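Local coordinates for transaminase (Bacillus megaterium, PDB 5G0A), which acts as an S-selective omega-transaminase, using pyridoxal-5'-phosphate to move an amino group between an amine and a carbonyl compound, at residues B[114-119]-B[323-328]; B[133-138]-B[317-322]; B[280-285]-B[292-297]. One frame throughout, in Å; residues are numbered along the deposited sequence.

From the N terminus, the first segment reached is strand 112-118, an outermost strand, within this chain, of a mixed sheet, and it opens the long loop that contact 1 closes at 323-328. Helix 121-136 follows, and its last turn opens a second loop, closed by contact 2 at helix 314-321. Far inside both lies contact 3, where 280-285 folds back on strand 293-296 of the same sheet. The three loops are therefore concentric, and none cross. Contacts 1 and 2 touch through the K114-D321 salt bridge and the packing of W325 on M320, and both reach the second subunit; contact 3 stands apart, on one of the sheet's interior strands.

Contact 1. Residues B[114-119]-B[323-328]; sequences KVRFVS and HRWESV
The indole of W325 carries the CB of S327 over one face, 3.8 Å above the ring plane and offset toward the rim, while the aliphatic part of R116 comes obliquely to its six-membered ring. There R116 CD lies 3.7 Å from W325 CZ3, and the guanidinium is inclined 68° to the indole. At the edge of that guanidinium, near its plane, is the backbone carbon of V328, and S327 O approaches more obliquely, 4.0 Å from R116 NH2. Arginine suits this place because its methylenes can lie against an aromatic ring while its charged end travels further. With CG anti to the backbone N (chi1 169°) and the chain extended from CG to NE, the side chain bridges two backbones whose nearest CA atoms, those of R116 and S327, are 11.0 Å apart. At its end a water accepts from R116 NH2 at 3.0 Å and is hydrogen-bonded to S327 OG at 2.8 Å. A salt bridge from R116 NH1 to D87 probably offsets the buried charge. E326 centres an inverse gamma turn that folds S327 back against W325. S327 OG also bonds S166 of the second subunit, whose antiparallel strand pairs with R324 and W325 at the interface of this class-III aminotransferase; the V328 side chain is about 6 Å from a bound pyridoxal-5'-phosphate. R116 projects from edge strand 112-118, which is hydrogen-bonded to strand 308-313, and the indole of W325 rests on helix 121-136 through T127, I131 and L134.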
loop_
_atom_site.group_PDB
_atom_site.type_symbol
_atom_site.label_atom_id
_atom_site.label_comp_id
_atom_site.label_asym_id
_atom_site.label_seq_id
_atom_site.Cartn_x
_atom_site.Cartn_y
_atom_site.Cartn_z
ATOM N N LYS B 114 -13.578 25.104 14.000
ATOM C CA LYS B 114 -13.500 25.748 12.696
ATOM C C LYS B 114 -14.052 24.845 11.574
ATOM O O LYS B 114 -14.054 23.639 11.691
ATOM C CB LYS B 114 -12.048 26.106 12.367
ATOM C CG LYS B 114 -11.513 27.352 13.062
ATOM C CD LYS B 114 -10.168 27.737 12.483
ATOM C CE LYS B 114 -9.800 29.191 12.777
ATOM N NZ LYS B 114 -8.622 29.549 11.936
ATOM N N VAL B 115 -14.520 25.476 10.501
ATOM C CA VAL B 115 -15.058 24.799 9.322
ATOM C C VAL B 115 -14.115 24.998 8.115
ATOM O O VAL B 115 -13.487 26.084 7.935
ATOM C CB VAL B 115 -16.467 25.368 8.946
ATOM C CG1 VAL B 115 -17.007 24.740 7.666
ATOM C CG2 VAL B 115 -17.480 25.193 10.071
ATOM N N ARG B 116 -14.033 23.967 7.276
ATOM C CA ARG B 116 -13.491 24.119 5.911
ATOM C C ARG B 116 -14.584 23.707 4.961
ATOM O O ARG B 116 -15.074 22.576 5.040
ATOM C CB ARG B 116 -12.253 23.247 5.653
ATOM C CG ARG B 116 -11.853 23.203 4.159
ATOM C CD ARG B 116 -10.344 23.021 3.975
ATOM N NE ARG B 116 -9.965 22.859 2.550
ATOM C CZ ARG B 116 -9.756 23.864 1.706
ATOM N NH1 ARG B 116 -9.934 25.127 2.103
ATOM N NH2 ARG B 116 -9.407 23.593 0.456
ATOM N N PHE B 117 -14.981 24.618 4.069
ATOM C CA PHE B 117 -15.980 24.263 3.064
ATOM C C PHE B 117 -15.312 23.678 1.829
ATOM O O PHE B 117 -14.264 24.166 1.383
ATOM C CB PHE B 117 -16.794 25.501 2.669
ATOM C CG PHE B 117 -17.699 25.986 3.765
ATOM C CD1 PHE B 117 -18.866 25.297 4.043
ATOM C CD2 PHE B 117 -17.381 27.135 4.506
ATOM C CE1 PHE B 117 -19.735 25.725 5.051
ATOM C CE2 PHE B 117 -18.227 27.574 5.521
ATOM C CZ PHE B 117 -19.408 26.868 5.786
ATOM N N VAL B 118 -15.964 22.661 1.285
ATOM C CA VAL B 118 -15.592 22.045 0.015
ATOM C C VAL B 118 -16.848 21.878 -0.834
ATOM O O VAL B 118 -17.881 22.480 -0.534
ATOM C CB VAL B 118 -14.837 20.701 0.247
ATOM C CG1 VAL B 118 -13.431 20.970 0.801
ATOM C CG2 VAL B 118 -15.615 19.782 1.200
ATOM N N SER B 119 -16.790 21.081 -1.911
ATOM C CA SER B 119 -17.960 21.062 -2.820
ATOM C C SER B 119 -18.856 19.851 -2.710
ATOM O O SER B 119 -19.974 19.881 -3.221
ATOM C CB SER B 119 -17.529 21.207 -4.305
ATOM O OG SER B 119 -16.928 22.469 -4.515
ATOM N N HIS B 323 0.162 26.094 11.759
ATOM C CA HIS B 323 0.939 25.681 10.590
ATOM C C HIS B 323 0.399 26.273 9.305
ATOM O O HIS B 323 -0.726 26.810 9.279
ATOM C CB HIS B 323 0.900 24.145 10.497
ATOM C CG HIS B 323 1.345 23.471 11.750
ATOM N ND1 HIS B 323 0.460 22.980 12.688
ATOM C CD2 HIS B 323 2.582 23.263 12.254
ATOM C CE1 HIS B 323 1.137 22.462 13.696
ATOM N NE2 HIS B 323 2.424 22.615 13.457
ATOM N N ARG B 324 1.215 26.195 8.254
ATOM C CA ARG B 324 0.789 26.540 6.902
ATOM C C ARG B 324 0.330 25.238 6.249
ATOM O O ARG B 324 1.123 24.318 6.065
ATOM C CB ARG B 324 1.933 27.139 6.095
ATOM C CG ARG B 324 2.386 28.487 6.631
ATOM C CD ARG B 324 3.532 29.026 5.821
ATOM N NE ARG B 324 3.850 30.393 6.252
ATOM C CZ ARG B 324 5.007 31.008 6.038
ATOM N NH1 ARG B 324 6.013 30.394 5.426
ATOM N NH2 ARG B 324 5.143 32.263 6.457
ATOM N N TRP B 325 -0.950 25.178 5.901
ATOM C CA TRP B 325 -1.539 23.945 5.363
ATOM C C TRP B 325 -1.609 24.071 3.843
ATOM O O TRP B 325 -2.283 24.950 3.335
ATOM C CB TRP B 325 -2.942 23.757 5.937
ATOM C CG TRP B 325 -3.600 22.458 5.571
ATOM C CD1 TRP B 325 -2.979 21.293 5.158
ATOM C CD2 TRP B 325 -4.989 22.151 5.694
ATOM N NE1 TRP B 325 -3.923 20.289 4.997
ATOM C CE2 TRP B 325 -5.161 20.795 5.304
ATOM C CE3 TRP B 325 -6.120 22.896 6.082
ATOM C CZ2 TRP B 325 -6.418 20.169 5.293
ATOM C CZ3 TRP B 325 -7.377 22.278 6.075
ATOM C CH2 TRP B 325 -7.511 20.915 5.696
ATOM N N GLU B 326 -0.894 23.192 3.136
ATOM C CA GLU B 326 -0.674 23.342 1.692
ATOM C C GLU B 326 -1.749 22.606 0.899
ATOM O O GLU B 326 -1.449 21.691 0.104
ATOM C CB GLU B 326 0.697 22.790 1.331
ATOM C CG GLU B 326 1.838 23.617 1.946
ATOM C CD GLU B 326 3.204 23.057 1.591
ATOM O OE1 GLU B 326 3.409 21.853 1.792
ATOM O OE2 GLU B 326 4.089 23.819 1.141
ATOM N N SER B 327 -2.996 23.027 1.103
ATOM C CA SER B 327 -4.123 22.331 0.478
ATOM C C SER B 327 -4.994 23.324 -0.264
ATOM O O SER B 327 -5.433 24.336 0.313
ATOM C CB SER B 327 -4.940 21.603 1.547
ATOM O OG SER B 327 -5.762 20.579 0.979
ATOM N N VAL B 328 -5.232 23.054 -1.551
ATOM C CA VAL B 328 -6.123 23.925 -2.317
ATOM C C VAL B 328 -7.129 23.082 -3.092
ATOM O O VAL B 328 -6.808 21.993 -3.603
ATOM C CB VAL B 328 -5.331 24.879 -3.259
ATOM C CG1 VAL B 328 -4.435 24.090 -4.211
ATOM C CG2 VAL B 328 -6.274 25.831 -4.015
HETATM O O HOH W 1 -8.135 21.076 -0.508
#

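Contact 2. Residues B[133-138]-B[317-322]; sequences RLYTNR and AAFMDK. Unlike the reference sequence in segment 317-322: A318 (reference Glu), K322 (reference Arg).
Y135 and F319 meet as an offset edge-to-face pair, the edge of the tyrosine ring turned toward the face of the phenylalanine. Their planes stand at 86°, and the ring centroids are 5.3 Å apart. The offset is large enough that the tyrosine edge reaches back to the root of the other side chain: Y135 CD1 lies 3.5 Å from F319 CB, which sits in the plane of the tyrosine ring. Each ring has CG anti to its own backbone N (chi1 176° for Y135, 168° for F319); in F319 this directs the ring across to the last turn of helix 121-136. Its far end packs on backbone, its near end on the tyrosine edge, with F319 CE2 3.6 Å from Y135 CA and F319 CZ 3.6 Å from L134 O. The carbonyl oxygen of Y135 lies over one face of the phenylalanine. A flat, apolar ring suits this spot, since its flat face can lie close against the backbone of a helix end. That terminus is a Schellman motif: N137, with positive phi, is the C-prime residue, R138 N bonds R133 O at 3.2 Å, and a weak bond runs from N137 N to L134 O. Beside the aromatic pair, the flexible M320 bends so that its methyl end comes nearer than its root, and M320 CE approaches L134 CD1 at 4.4 Å. F319 also touches L168 of the second subunit, and its ring meets that of H323.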
loop_
_atom_site.group_PDB
_atom_site.type_symbol
_atom_site.label_atom_id
_atom_site.label_comp_id
_atom_site.label_asym_id
_atom_site.label_seq_id
_atom_site.Cartn_x
_atom_site.Cartn_y
_atom_site.Cartn_z
ATOM N N ARG B 133 -5.463 12.574 10.485
ATOM C CA ARG B 133 -4.105 12.003 10.374
ATOM C C ARG B 133 -3.021 13.006 10.682
ATOM O O ARG B 133 -2.051 12.671 11.380
ATOM C CB ARG B 133 -3.904 11.344 8.988
ATOM C CG ARG B 133 -4.794 10.118 8.849
ATOM C CD ARG B 133 -4.865 9.637 7.390
ATOM N NE ARG B 133 -5.222 8.221 7.342
ATOM C CZ ARG B 133 -5.997 7.658 6.429
ATOM N NH1 ARG B 133 -6.541 8.388 5.449
ATOM N NH2 ARG B 133 -6.221 6.343 6.500
ATOM N N LEU B 134 -3.176 14.242 10.197
ATOM C CA LEU B 134 -2.188 15.277 10.492
ATOM C C LEU B 134 -2.188 15.640 11.987
ATOM O O LEU B 134 -1.108 15.775 12.583
ATOM C CB LEU B 134 -2.403 16.545 9.672
ATOM C CG LEU B 134 -1.997 16.465 8.184
ATOM C CD1 LEU B 134 -2.678 17.580 7.397
ATOM C CD2 LEU B 134 -0.480 16.440 7.930
ATOM N N TYR B 135 -3.375 15.801 12.564
ATOM C CA TYR B 135 -3.434 16.217 13.991
ATOM C C TYR B 135 -2.785 15.165 14.891
ATOM O O TYR B 135 -2.004 15.482 15.820
ATOM C CB TYR B 135 -4.902 16.448 14.398
ATOM C CG TYR B 135 -5.044 16.769 15.868
ATOM C CD1 TYR B 135 -4.762 18.044 16.345
ATOM C CD2 TYR B 135 -5.408 15.768 16.766
ATOM C CE1 TYR B 135 -4.866 18.320 17.705
ATOM C CE2 TYR B 135 -5.524 16.036 18.126
ATOM C CZ TYR B 135 -5.245 17.300 18.571
ATOM O OH TYR B 135 -5.359 17.523 19.931
ATOM N N THR B 136 -3.137 13.911 14.646
ATOM C CA THR B 136 -2.633 12.829 15.497
ATOM C C THR B 136 -1.227 12.411 15.090
ATOM O O THR B 136 -0.523 11.768 15.875
ATOM C CB THR B 136 -3.532 11.596 15.458
ATOM O OG1 THR B 136 -3.582 11.094 14.101
ATOM C CG2 THR B 136 -4.991 11.894 16.023
ATOM N N ASN B 137 -0.829 12.774 13.862
ATOM C CA ASN B 137 0.415 12.239 13.234
ATOM C C ASN B 137 0.405 10.701 13.213
ATOM O O ASN B 137 1.407 10.047 13.564
ATOM C CB ASN B 137 1.681 12.776 13.934
ATOM C CG ASN B 137 2.955 12.578 13.110
ATOM O OD1 ASN B 137 4.054 12.367 13.669
ATOM N ND2 ASN B 137 2.833 12.683 11.793
ATOM N N ARG B 138 -0.733 10.129 12.823
ATOM C CA ARG B 138 -0.933 8.669 12.810
ATOM C C ARG B 138 -1.672 8.263 11.538
ATOM O O ARG B 138 -2.517 9.030 11.059
ATOM C CB ARG B 138 -1.790 8.204 13.992
ATOM C CG ARG B 138 -1.209 8.511 15.369
ATOM C CD ARG B 138 -2.231 8.084 16.400
ATOM N NE ARG B 138 -1.879 8.632 17.714
ATOM C CZ ARG B 138 -2.749 8.702 18.726
ATOM N NH1 ARG B 138 -3.998 8.276 18.556
ATOM N NH2 ARG B 138 -2.359 9.231 19.899
ATOM N N ALA B 317 -8.597 22.634 15.540
ATOM C CA ALA B 317 -8.418 23.952 14.923
ATOM C C ALA B 317 -7.191 24.701 15.437
ATOM O O ALA B 317 -6.461 25.304 14.668
ATOM C CB ALA B 317 -9.671 24.798 15.095
ATOM N N ALA B 318 -6.955 24.650 16.749
ATOM C CA ALA B 318 -5.817 25.370 17.323
ATOM C C ALA B 318 -4.489 24.800 16.795
ATOM O O ALA B 318 -3.557 25.543 16.518
ATOM C CB ALA B 318 -5.870 25.313 18.854
ATOM N N PHE B 319 -4.449 23.481 16.607
ATOM C CA PHE B 319 -3.282 22.812 16.059
ATOM C C PHE B 319 -3.079 23.216 14.602
ATOM O O PHE B 319 -2.001 23.675 14.217
ATOM C CB PHE B 319 -3.437 21.296 16.172
ATOM C CG PHE B 319 -2.412 20.526 15.374
ATOM C CD1 PHE B 319 -1.140 20.277 15.891
ATOM C CD2 PHE B 319 -2.725 20.048 14.096
ATOM C CE1 PHE B 319 -0.208 19.547 15.161
ATOM C CE2 PHE B 319 -1.784 19.326 13.358
ATOM C CZ PHE B 319 -0.527 19.075 13.893
ATOM N N MET B 320 -4.132 23.082 13.797
ATOM C CA MET B 320 -4.022 23.446 12.369
ATOM C C MET B 320 -3.602 24.900 12.187
ATOM O O MET B 320 -2.777 25.228 11.323
ATOM C CB MET B 320 -5.332 23.140 11.626
ATOM C CG MET B 320 -5.646 21.641 11.585
ATOM S SD MET B 320 -4.501 20.616 10.621
ATOM C CE MET B 320 -4.730 21.189 8.928
ATOM N N ASP B 321 -4.124 25.768 13.052
ATOM C CA ASP B 321 -3.815 27.196 13.011
ATOM C C ASP B 321 -2.340 27.552 13.190
ATOM O O ASP B 321 -1.918 28.646 12.790
ATOM C CB ASP B 321 -4.600 27.925 14.106
ATOM C CG ASP B 321 -6.024 28.289 13.688
ATOM O OD1 ASP B 321 -6.432 28.088 12.516
ATOM O OD2 ASP B 321 -6.741 28.813 14.563
ATOM N N LYS B 322 -1.566 26.653 13.797
ATOM C CA LYS B 322 -0.142 26.905 14.045
ATOM C C LYS B 322 0.748 26.607 12.840
ATOM O O LYS B 322 1.949 26.847 12.892
ATOM C CB LYS B 322 0.359 26.094 15.252
ATOM C CG LYS B 322 -0.183 26.581 16.585
ATOM C CD LYS B 322 0.165 25.578 17.677
ATOM C CE LYS B 322 -0.473 25.996 19.000
ATOM N NZ LYS B 322 0.315 27.039 19.719
#

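Contact 3. Residues B[280-285]-B[292-297]; sequences KWFGYQ and DIITMG
I294 CD1 sits over one face of the F282 ring in a CH-pi contact, 4.0 Å from the ring centroid and 20° off its normal. The sulfur of M296 makes a Met-aromatic contact with the same ring, more obliquely: SD is 5.2 Å from the F282 centroid and 67° off the normal. A phenylalanine can receive both, offering its face to a methyl, with the polarisable thioether sulfur approaching obliquely.

Purely apolar packing comes from the other branch of I294, whose CG2 lies 4.1 Å from Y284 CE2. Beta-branching lets one isoleucine serve two rings: CG1 takes the crowded position between backbone N and carbonyl carbon (chi1 69°), carrying CD1 to F282.

Hydrogen bonds shape the loop itself. Q285 OE1 accepts from F282 N at 2.9 Å, the donor lying well above the amide's carbonyl plane, and Q285 N bonds F282 O at the start of the 3-10 segment. Y284 OH finds E109 and W111.

Strand 293-296, which leads almost at once to K298 of the cofactor pocket, runs between strands 265-269 and 308-313, turning I293 and T295 to helix 121-136, I294 to F282 and Y284, and M296 to F282.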
loop_
_atom_site.group_PDB
_atom_site.type_symbol
_atom_site.label_atom_id
_atom_site.label_comp_id
_atom_site.label_asym_id
_atom_site.label_seq_id
_atom_site.Cartn_x
_atom_site.Cartn_y
_atom_site.Cartn_z
ATOM N N LYS B 280 -33.253 16.116 14.725
ATOM C CA LYS B 280 -32.390 17.021 15.482
ATOM C C LYS B 280 -31.449 17.643 14.450
ATOM O O LYS B 280 -31.457 17.210 13.286
ATOM C CB LYS B 280 -31.600 16.266 16.562
ATOM C CG LYS B 280 -32.478 15.726 17.694
ATOM C CD LYS B 280 -31.660 15.131 18.830
ATOM C CE LYS B 280 -32.580 14.708 19.984
ATOM N NZ LYS B 280 -33.043 15.890 20.783
ATOM N N TRP B 281 -30.684 18.656 14.837
ATOM C CA TRP B 281 -29.762 19.287 13.868
ATOM C C TRP B 281 -28.823 18.231 13.270
ATOM O O TRP B 281 -28.656 18.162 12.046
ATOM C CB TRP B 281 -28.991 20.436 14.472
ATOM C CG TRP B 281 -29.817 21.703 14.444
ATOM C CD1 TRP B 281 -30.415 22.309 15.516
ATOM C CD2 TRP B 281 -30.152 22.494 13.291
ATOM N NE1 TRP B 281 -31.115 23.438 15.101
ATOM C CE2 TRP B 281 -30.946 23.588 13.749
ATOM C CE3 TRP B 281 -29.849 22.402 11.925
ATOM C CZ2 TRP B 281 -31.448 24.561 12.885
ATOM C CZ3 TRP B 281 -30.348 23.387 11.059
ATOM C CH2 TRP B 281 -31.136 24.448 11.543
ATOM N N PHE B 282 -28.256 17.386 14.133
ATOM C CA PHE B 282 -27.340 16.327 13.663
ATOM C C PHE B 282 -27.637 14.982 14.299
ATOM O O PHE B 282 -28.116 14.918 15.434
ATOM C CB PHE B 282 -25.894 16.715 13.948
ATOM C CG PHE B 282 -25.438 17.903 13.171
ATOM C CD1 PHE B 282 -25.085 17.761 11.836
ATOM C CD2 PHE B 282 -25.386 19.162 13.750
ATOM C CE1 PHE B 282 -24.655 18.872 11.092
ATOM C CE2 PHE B 282 -24.957 20.268 13.027
ATOM C CZ PHE B 282 -24.614 20.129 11.692
ATOM N N GLY B 283 -27.359 13.915 13.552
ATOM C CA GLY B 283 -27.622 12.547 14.003
ATOM C C GLY B 283 -26.980 12.215 15.336
ATOM O O GLY B 283 -27.610 11.537 16.162
ATOM N N TYR B 284 -25.753 12.678 15.562
ATOM C CA TYR B 284 -25.044 12.341 16.817
ATOM C C TYR B 284 -25.762 12.895 18.044
ATOM O O TYR B 284 -25.554 12.410 19.155
ATOM C CB TYR B 284 -23.560 12.791 16.824
ATOM C CG TYR B 284 -23.336 14.291 16.940
ATOM C CD1 TYR B 284 -23.305 14.918 18.196
ATOM C CD2 TYR B 284 -23.138 15.077 15.799
ATOM C CE1 TYR B 284 -23.092 16.275 18.310
ATOM C CE2 TYR B 284 -22.924 16.453 15.899
ATOM C CZ TYR B 284 -22.926 17.041 17.162
ATOM O OH TYR B 284 -22.710 18.386 17.286
ATOM N N GLN B 285 -26.571 13.932 17.842
ATOM C CA GLN B 285 -27.243 14.609 18.973
ATOM C C GLN B 285 -28.303 13.769 19.671
ATOM O O GLN B 285 -28.741 14.108 20.784
ATOM C CB GLN B 285 -27.824 15.956 18.539
ATOM C CG GLN B 285 -26.723 16.931 18.155
ATOM C CD GLN B 285 -27.245 18.260 17.656
ATOM O OE1 GLN B 285 -28.176 18.326 16.841
ATOM N NE2 GLN B 285 -26.649 19.325 18.143
ATOM N N ASP B 292 -15.146 14.667 17.582
ATOM C CA ASP B 292 -13.981 15.519 17.368
ATOM C C ASP B 292 -14.051 16.229 16.017
ATOM O O ASP B 292 -13.516 17.324 15.842
ATOM C CB ASP B 292 -12.703 14.664 17.421
ATOM C CG ASP B 292 -12.486 14.048 18.798
ATOM O OD1 ASP B 292 -12.108 14.805 19.720
ATOM O OD2 ASP B 292 -12.704 12.840 18.954
ATOM N N ILE B 293 -14.686 15.558 15.065
ATOM C CA ILE B 293 -14.818 16.069 13.687
ATOM C C ILE B 293 -16.143 15.567 13.143
ATOM O O ILE B 293 -16.525 14.409 13.402
ATOM C CB ILE B 293 -13.692 15.502 12.748
ATOM C CG1 ILE B 293 -12.303 15.924 13.219
ATOM C CG2 ILE B 293 -13.917 15.932 11.301
ATOM C CD1 ILE B 293 -11.151 15.207 12.504
ATOM N N ILE B 294 -16.866 16.427 12.412
ATOM C CA ILE B 294 -17.962 15.939 11.552
ATOM C C ILE B 294 -17.774 16.342 10.093
ATOM O O ILE B 294 -17.119 17.343 9.791
ATOM C CB ILE B 294 -19.398 16.340 12.006
ATOM C CG1 ILE B 294 -19.654 17.856 11.831
ATOM C CG2 ILE B 294 -19.684 15.761 13.418
ATOM C CD1 ILE B 294 -21.106 18.243 12.162
ATOM N N THR B 295 -18.365 15.535 9.220
ATOM C CA THR B 295 -18.395 15.809 7.785
ATOM C C THR B 295 -19.828 16.079 7.361
ATOM O O THR B 295 -20.763 15.461 7.885
ATOM C CB THR B 295 -17.799 14.639 6.978
ATOM O OG1 THR B 295 -18.421 13.418 7.375
ATOM C CG2 THR B 295 -16.299 14.537 7.222
ATOM N N MET B 296 -19.982 16.987 6.400
ATOM C CA MET B 296 -21.310 17.483 5.971
ATOM C C MET B 296 -21.377 17.595 4.461
ATOM O O MET B 296 -20.367 17.782 3.791
ATOM C CB MET B 296 -21.593 18.865 6.581
ATOM C CG MET B 296 -21.711 18.859 8.107
ATOM S SD MET B 296 -21.578 20.508 8.806
ATOM C CE MET B 296 -19.797 20.712 8.816
ATOM N N GLY B 297 -22.595 17.504 3.954
ATOM C CA GLY B 297 -22.921 17.590 2.519
ATOM C C GLY B 297 -24.453 17.551 2.472
ATOM O O GLY B 297 -25.111 17.856 3.474
#